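Local atomic coordinates of testis-expressed protein 101 (Mus musculus, PDB entry 7BPS), a protein that plays a role in fertilization by controlling sperm binding to the zona pellucida and sperm migration into the oviduct, probably through the adhesion molecule ADAM3. Residues 34-39 against 58-63; 14-19 against 52-57. One frame throughout, in Å; residues are numbered along the deposited sequence.

In the fold
Both contacts are antiparallel strand pairings in the first u-PAR/Ly-6 domain, and they share strand 52-61. Contact 2 joins the first half of that strand to the end of strand 6-16; contact 1 joins its second half to the start of strand 37-46, on the strand's other edge. Their centres lie about 23 Å apart. In chain order the segments alternate: 14-19, 34-39, 52-57, 58-63. In the sheet, strand 52-61 lies between strands 6-16 and 37-46, as in the three-finger fold, joining the N-terminal strand to the hairpin, with contact 1 at the disulfide-bearing end. Gln39 of contact 1 reaches Ser57 of contact 2, NE2 to OG 2.8 Å, a probable hydrogen bond.

Contact 1 of 2, residues 34-39 against 58-63; sequences PGELCQ and KSCVSQ
Residues 34-39 pair with 58-63 at the open end of the β hairpin of strands 37-46 and 52-61, in the disulfide-rich base of a three-finger u-PAR/Ly-6 domain. The strand directions differ by 150°, and the register follows from two hydrogen-bonded pairs, Leu37 with Val61 and Gln39 with Ser59, on either side of the non-hydrogen-bonded pair Cys38 with Cys60. Leu37 N gives its hydrogen to Val61 O at 2.9 Å, and Val61 N returns one to Leu37 O at 2.8 Å. Gln39 and Ser59 exchange a second such pair of backbone bonds. The two cysteines share one face of the sheet but are not bonded to each other: Cys38 is joined to Cys7 and Cys60 to Cys32, so each strand is tied separately to earlier parts of the chain. Glu36 lies beside the hairpin end, its chain extended beyond CG, which places OE1 3.3 Å from Cys60 CB; its other carboxylate oxygen, OE2, bonds Asn33. On the face carrying Leu37, Gln39, Ser59 and Val61, Leu37 CD1 packs obliquely against Val61 CG1 at 3.4 Å, and Tyr87 of strand 80-88 touches both residues. Leu37 also touches an N-acetylglucosamine of a glycan attached to the protein. With CG between the backbone N and the carbonyl carbon and a bend at chi2 (85°), Gln39 turns toward Ser59 and brings its amide beside it. Its OE1 is held by Thr41 OG1, while NE2 also reaches Ser57, so both ends of the amide are engaged and its rotation is fixed. Gln39 NE2 points at Ser59 OG from 3.0 Å, nearly straight at 176° and with the oxygen in the amide plane, while that same hydroxyl donates to Cys60 O from above the carbonyl plane.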
loop_
_atom_site.group_PDB
_atom_site.type_symbol
_atom_site.label_atom_id
_atom_site.label_comp_id
_atom_site.label_asym_id
_atom_site.label_seq_id
_atom_site.Cartn_x
_atom_site.Cartn_y
_atom_site.Cartn_z
ATOM N N PRO A 34 -23.428 -1.374 16.931
ATOM C CA PRO A 34 -24.530 -1.354 15.958
ATOM C C PRO A 34 -24.370 -0.226 14.918
ATOM O O PRO A 34 -23.685 0.756 15.217
ATOM C CB PRO A 34 -25.777 -1.148 16.832
ATOM C CG PRO A 34 -25.317 -1.478 18.246
ATOM C CD PRO A 34 -23.867 -1.046 18.297
ATOM N N GLY A 35 -24.963 -0.388 13.730
ATOM C CA GLY A 35 -24.819 0.581 12.618
ATOM C C GLY A 35 -23.360 0.830 12.243
ATOM O O GLY A 35 -22.985 2.025 12.018
ATOM N N GLU A 36 -22.561 -0.251 12.258
ATOM C CA GLU A 36 -21.190 -0.366 11.693
ATOM C C GLU A 36 -21.189 -1.474 10.632
ATOM O O GLU A 36 -21.939 -2.460 10.780
ATOM C CB GLU A 36 -20.143 -0.670 12.773
ATOM C CG GLU A 36 -19.757 0.539 13.609
ATOM C CD GLU A 36 -18.703 0.268 14.674
ATOM O OE1 GLU A 36 -18.389 -0.928 14.917
ATOM O OE2 GLU A 36 -18.198 1.251 15.261
ATOM N N LEU A 37 -20.365 -1.311 9.600
ATOM C CA LEU A 37 -20.131 -2.353 8.570
ATOM C C LEU A 37 -18.669 -2.791 8.624
ATOM O O LEU A 37 -17.928 -2.274 9.482
ATOM C CB LEU A 37 -20.541 -1.834 7.185
ATOM C CG LEU A 37 -20.092 -0.430 6.810
ATOM C CD1 LEU A 37 -18.719 -0.464 6.178
ATOM C CD2 LEU A 37 -21.079 0.197 5.856
ATOM N N CYS A 38 -18.310 -3.754 7.774
ATOM C CA CYS A 38 -16.946 -4.305 7.637
ATOM C C CYS A 38 -16.173 -3.579 6.526
ATOM O O CYS A 38 -16.782 -3.094 5.553
ATOM C CB CYS A 38 -17.037 -5.784 7.318
ATOM S SG CYS A 38 -18.090 -6.713 8.461
ATOM N N GLN A 39 -14.848 -3.555 6.634
ATOM C CA GLN A 39 -13.953 -3.193 5.508
ATOM C C GLN A 39 -12.750 -4.138 5.509
ATOM O O GLN A 39 -12.384 -4.653 6.605
ATOM C CB GLN A 39 -13.548 -1.718 5.573
ATOM C CG GLN A 39 -12.687 -1.354 6.766
ATOM C CD GLN A 39 -11.206 -1.602 6.580
ATOM O OE1 GLN A 39 -10.712 -1.693 5.448
ATOM N NE2 GLN A 39 -10.489 -1.688 7.704
ATOM N N LYS A 58 -8.297 -5.029 8.338
ATOM C CA LYS A 58 -9.704 -5.479 8.441
ATOM C C LYS A 58 -10.288 -4.939 9.752
ATOM O O LYS A 58 -9.598 -4.983 10.775
ATOM C CB LYS A 58 -9.776 -6.996 8.347
ATOM C CG LYS A 58 -9.456 -7.545 6.969
ATOM C CD LYS A 58 -9.935 -8.961 6.781
ATOM C CE LYS A 58 -9.488 -9.561 5.463
ATOM N NZ LYS A 58 -10.031 -10.930 5.295
ATOM N N SER A 59 -11.507 -4.399 9.710
ATOM C CA SER A 59 -12.161 -3.786 10.891
ATOM C C SER A 59 -13.655 -3.541 10.672
ATOM O O SER A 59 -14.178 -3.607 9.523
ATOM C CB SER A 59 -11.457 -2.513 11.302
ATOM O OG SER A 59 -11.713 -1.455 10.402
ATOM N N CYS A 60 -14.315 -3.307 11.798
ATOM C CA CYS A 60 -15.596 -2.586 11.910
ATOM C C CYS A 60 -15.333 -1.137 11.555
ATOM O O CYS A 60 -14.276 -0.647 11.902
ATOM C CB CYS A 60 -16.139 -2.692 13.323
ATOM S SG CYS A 60 -16.377 -4.415 13.819
ATOM N N VAL A 61 -16.275 -0.491 10.882
ATOM C CA VAL A 61 -16.143 0.948 10.527
ATOM C C VAL A 61 -17.551 1.554 10.466
ATOM O O VAL A 61 -18.501 0.804 10.176
ATOM C CB VAL A 61 -15.313 1.073 9.232
ATOM C CG1 VAL A 61 -16.031 0.449 8.037
ATOM C CG2 VAL A 61 -14.889 2.513 8.965
ATOM N N SER A 62 -17.695 2.838 10.788
ATOM C CA SER A 62 -19.014 3.528 10.838
ATOM C C SER A 62 -19.231 4.376 9.578
ATOM O O SER A 62 -20.370 4.427 9.112
ATOM C CB SER A 62 -19.177 4.338 12.100
ATOM O OG SER A 62 -18.069 5.193 12.297
ATOM N N GLN A 63 -18.190 4.982 9.016
ATOM C CA GLN A 63 -18.314 5.824 7.796
ATOM C C GLN A 63 -18.156 4.953 6.535
ATOM O O GLN A 63 -17.337 4.004 6.551
ATOM C CB GLN A 63 -17.279 6.945 7.837
ATOM C CG GLN A 63 -17.641 8.070 8.798
ATOM C CD GLN A 63 -16.458 8.940 9.161
ATOM O OE1 GLN A 63 -15.299 8.528 9.063
ATOM N NE2 GLN A 63 -16.741 10.160 9.600
#

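Contact 2 of 2, residues 14-19 against 52-57; sequences SLEDDP and TVVLAS
Thr52, Val54 and Ser14 have the most surface buried where the end of strand 6-16 meets the start of strand 52-61, neighbours in the first-domain sheet. The pairing is antiparallel, with Ser14 facing Val54 and Glu16 facing Thr52 as hydrogen-bonded pairs. Val54 N donates to Ser14 O at 2.8 Å, and Ser14 N donates to Val54 O. At the other pair, Thr52 N donates to Glu16 O almost straight, at 169°, whereas the return bond from Glu16 N to Thr52 O is weak, bent to 127° close to where the strand ends. Val54 puts CG2 anti to its carbonyl carbon, and that methyl lies 3.9 Å from Glu16 CB, with Pro19 CB also alongside. Pro19 meets Thr52 at about a right angle, its CG 3.9 Å from Thr52 CB; Leu44 of strand 37-46 touches both residues. On the face of Leu15 and Val53, Leu15 CD2 approaches Val53 CG2 at 3.5 Å. Ser14 OG stands 3.9 Å from Val54 CB. A water donates to Ser14 OG and to Val54 O, 2.9 Å from each, a second donor for this carbonyl in addition to Ser14 N. The chemistry implies a backbone ladder with a leucine-valine contact on one face and, on the other, Val54 and Pro19 against aliphatic parts of Glu16 and Thr52, plus a water bridge at the Ser14 end.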
loop_
_atom_site.group_PDB
_atom_site.type_symbol
_atom_site.label_atom_id
_atom_site.label_comp_id
_atom_site.label_asym_id
_atom_site.label_seq_id
_atom_site.Cartn_x
_atom_site.Cartn_y
_atom_site.Cartn_z
ATOM N N SER A 14 4.004 -5.801 6.903
ATOM C CA SER A 14 5.016 -6.830 6.563
ATOM C C SER A 14 5.733 -6.478 5.266
ATOM O O SER A 14 5.191 -5.693 4.436
ATOM C CB SER A 14 4.405 -8.195 6.474
ATOM O OG SER A 14 3.331 -8.226 5.538
ATOM N N LEU A 15 6.945 -7.013 5.148
ATOM C CA LEU A 15 7.707 -7.107 3.883
ATOM C C LEU A 15 7.540 -8.525 3.361
ATOM O O LEU A 15 7.707 -9.461 4.126
ATOM C CB LEU A 15 9.175 -6.839 4.144
ATOM C CG LEU A 15 9.543 -5.396 4.379
ATOM C CD1 LEU A 15 11.024 -5.325 4.747
ATOM C CD2 LEU A 15 9.265 -4.601 3.128
ATOM N N GLU A 16 7.237 -8.656 2.089
ATOM C CA GLU A 16 6.618 -9.877 1.534
ATOM C C GLU A 16 7.397 -10.154 0.237
ATOM O O GLU A 16 7.612 -9.191 -0.582
ATOM C CB GLU A 16 5.136 -9.524 1.425
ATOM C CG GLU A 16 4.161 -10.482 2.050
ATOM C CD GLU A 16 4.369 -10.980 3.451
ATOM O OE1 GLU A 16 3.838 -10.366 4.380
ATOM O OE2 GLU A 16 4.935 -12.065 3.573
ATOM N N ASP A 17 7.902 -11.377 0.110
ATOM C CA ASP A 17 8.593 -11.869 -1.107
ATOM C C ASP A 17 7.607 -11.917 -2.277
ATOM O O ASP A 17 7.884 -11.293 -3.315
ATOM C CB ASP A 17 9.259 -13.216 -0.823
ATOM C CG ASP A 17 10.501 -13.008 0.002
ATOM O OD1 ASP A 17 11.107 -11.937 -0.177
ATOM O OD2 ASP A 17 10.834 -13.876 0.834
ATOM N N ASP A 18 6.505 -12.615 -2.095
ATOM C CA ASP A 18 5.548 -12.960 -3.171
ATOM C C ASP A 18 4.140 -12.895 -2.576
ATOM O O ASP A 18 3.495 -13.920 -2.359
ATOM C CB ASP A 18 5.926 -14.329 -3.748
ATOM C CG ASP A 18 5.302 -14.660 -5.092
ATOM O OD1 ASP A 18 4.604 -13.792 -5.678
ATOM O OD2 ASP A 18 5.542 -15.789 -5.546
ATOM N N PRO A 19 3.664 -11.683 -2.211
ATOM C CA PRO A 19 2.396 -11.536 -1.494
ATOM C C PRO A 19 1.183 -12.045 -2.277
ATOM O O PRO A 19 0.239 -12.483 -1.638
ATOM C CB PRO A 19 2.272 -10.027 -1.238
ATOM C CG PRO A 19 3.272 -9.390 -2.174
ATOM C CD PRO A 19 4.375 -10.410 -2.367
ATOM N N THR A 52 7.950 -6.414 -1.182
ATOM C CA THR A 52 6.728 -5.589 -1.234
ATOM C C THR A 52 6.299 -5.280 0.202
ATOM O O THR A 52 6.164 -6.233 1.012
ATOM C CB THR A 52 5.638 -6.312 -2.022
ATOM O OG1 THR A 52 6.126 -6.446 -3.349
ATOM C CG2 THR A 52 4.332 -5.563 -2.050
ATOM N N VAL A 53 6.108 -4.000 0.501
ATOM C CA VAL A 53 5.501 -3.567 1.786
ATOM C C VAL A 53 3.991 -3.822 1.682
ATOM O O VAL A 53 3.396 -3.436 0.683
ATOM C CB VAL A 53 5.821 -2.093 2.081
ATOM C CG1 VAL A 53 5.240 -1.637 3.414
ATOM C CG2 VAL A 53 7.318 -1.876 2.072
ATOM N N VAL A 54 3.414 -4.477 2.679
ATOM C CA VAL A 54 1.961 -4.773 2.758
ATOM C C VAL A 54 1.398 -4.166 4.054
ATOM O O VAL A 54 1.833 -4.586 5.179
ATOM C CB VAL A 54 1.708 -6.279 2.630
ATOM C CG1 VAL A 54 0.250 -6.590 2.572
ATOM C CG2 VAL A 54 2.377 -6.832 1.394
ATOM N N LEU A 55 0.532 -3.153 3.891
ATOM C CA LEU A 55 -0.342 -2.574 4.934
ATOM C C LEU A 55 -1.739 -3.159 4.698
ATOM O O LEU A 55 -2.383 -2.805 3.685
ATOM C CB LEU A 55 -0.333 -1.042 4.856
ATOM C CG LEU A 55 1.047 -0.383 4.938
ATOM C CD1 LEU A 55 1.624 -0.140 3.544
ATOM C CD2 LEU A 55 1.023 0.926 5.709
ATOM N N ALA A 56 -2.157 -4.081 5.566
ATOM C CA ALA A 56 -3.435 -4.820 5.481
ATOM C C ALA A 56 -4.278 -4.547 6.734
ATOM O O ALA A 56 -3.832 -4.853 7.874
ATOM C CB ALA A 56 -3.186 -6.300 5.289
ATOM N N SER A 57 -5.474 -4.008 6.506
ATOM C CA SER A 57 -6.457 -3.637 7.544
ATOM C C SER A 57 -7.791 -4.351 7.305
ATOM O O SER A 57 -8.327 -4.250 6.198
ATOM C CB SER A 57 -6.660 -2.168 7.573
ATOM O OG SER A 57 -7.751 -1.881 8.402
HETATM O O HOH W 1 0.862 -7.016 6.321
#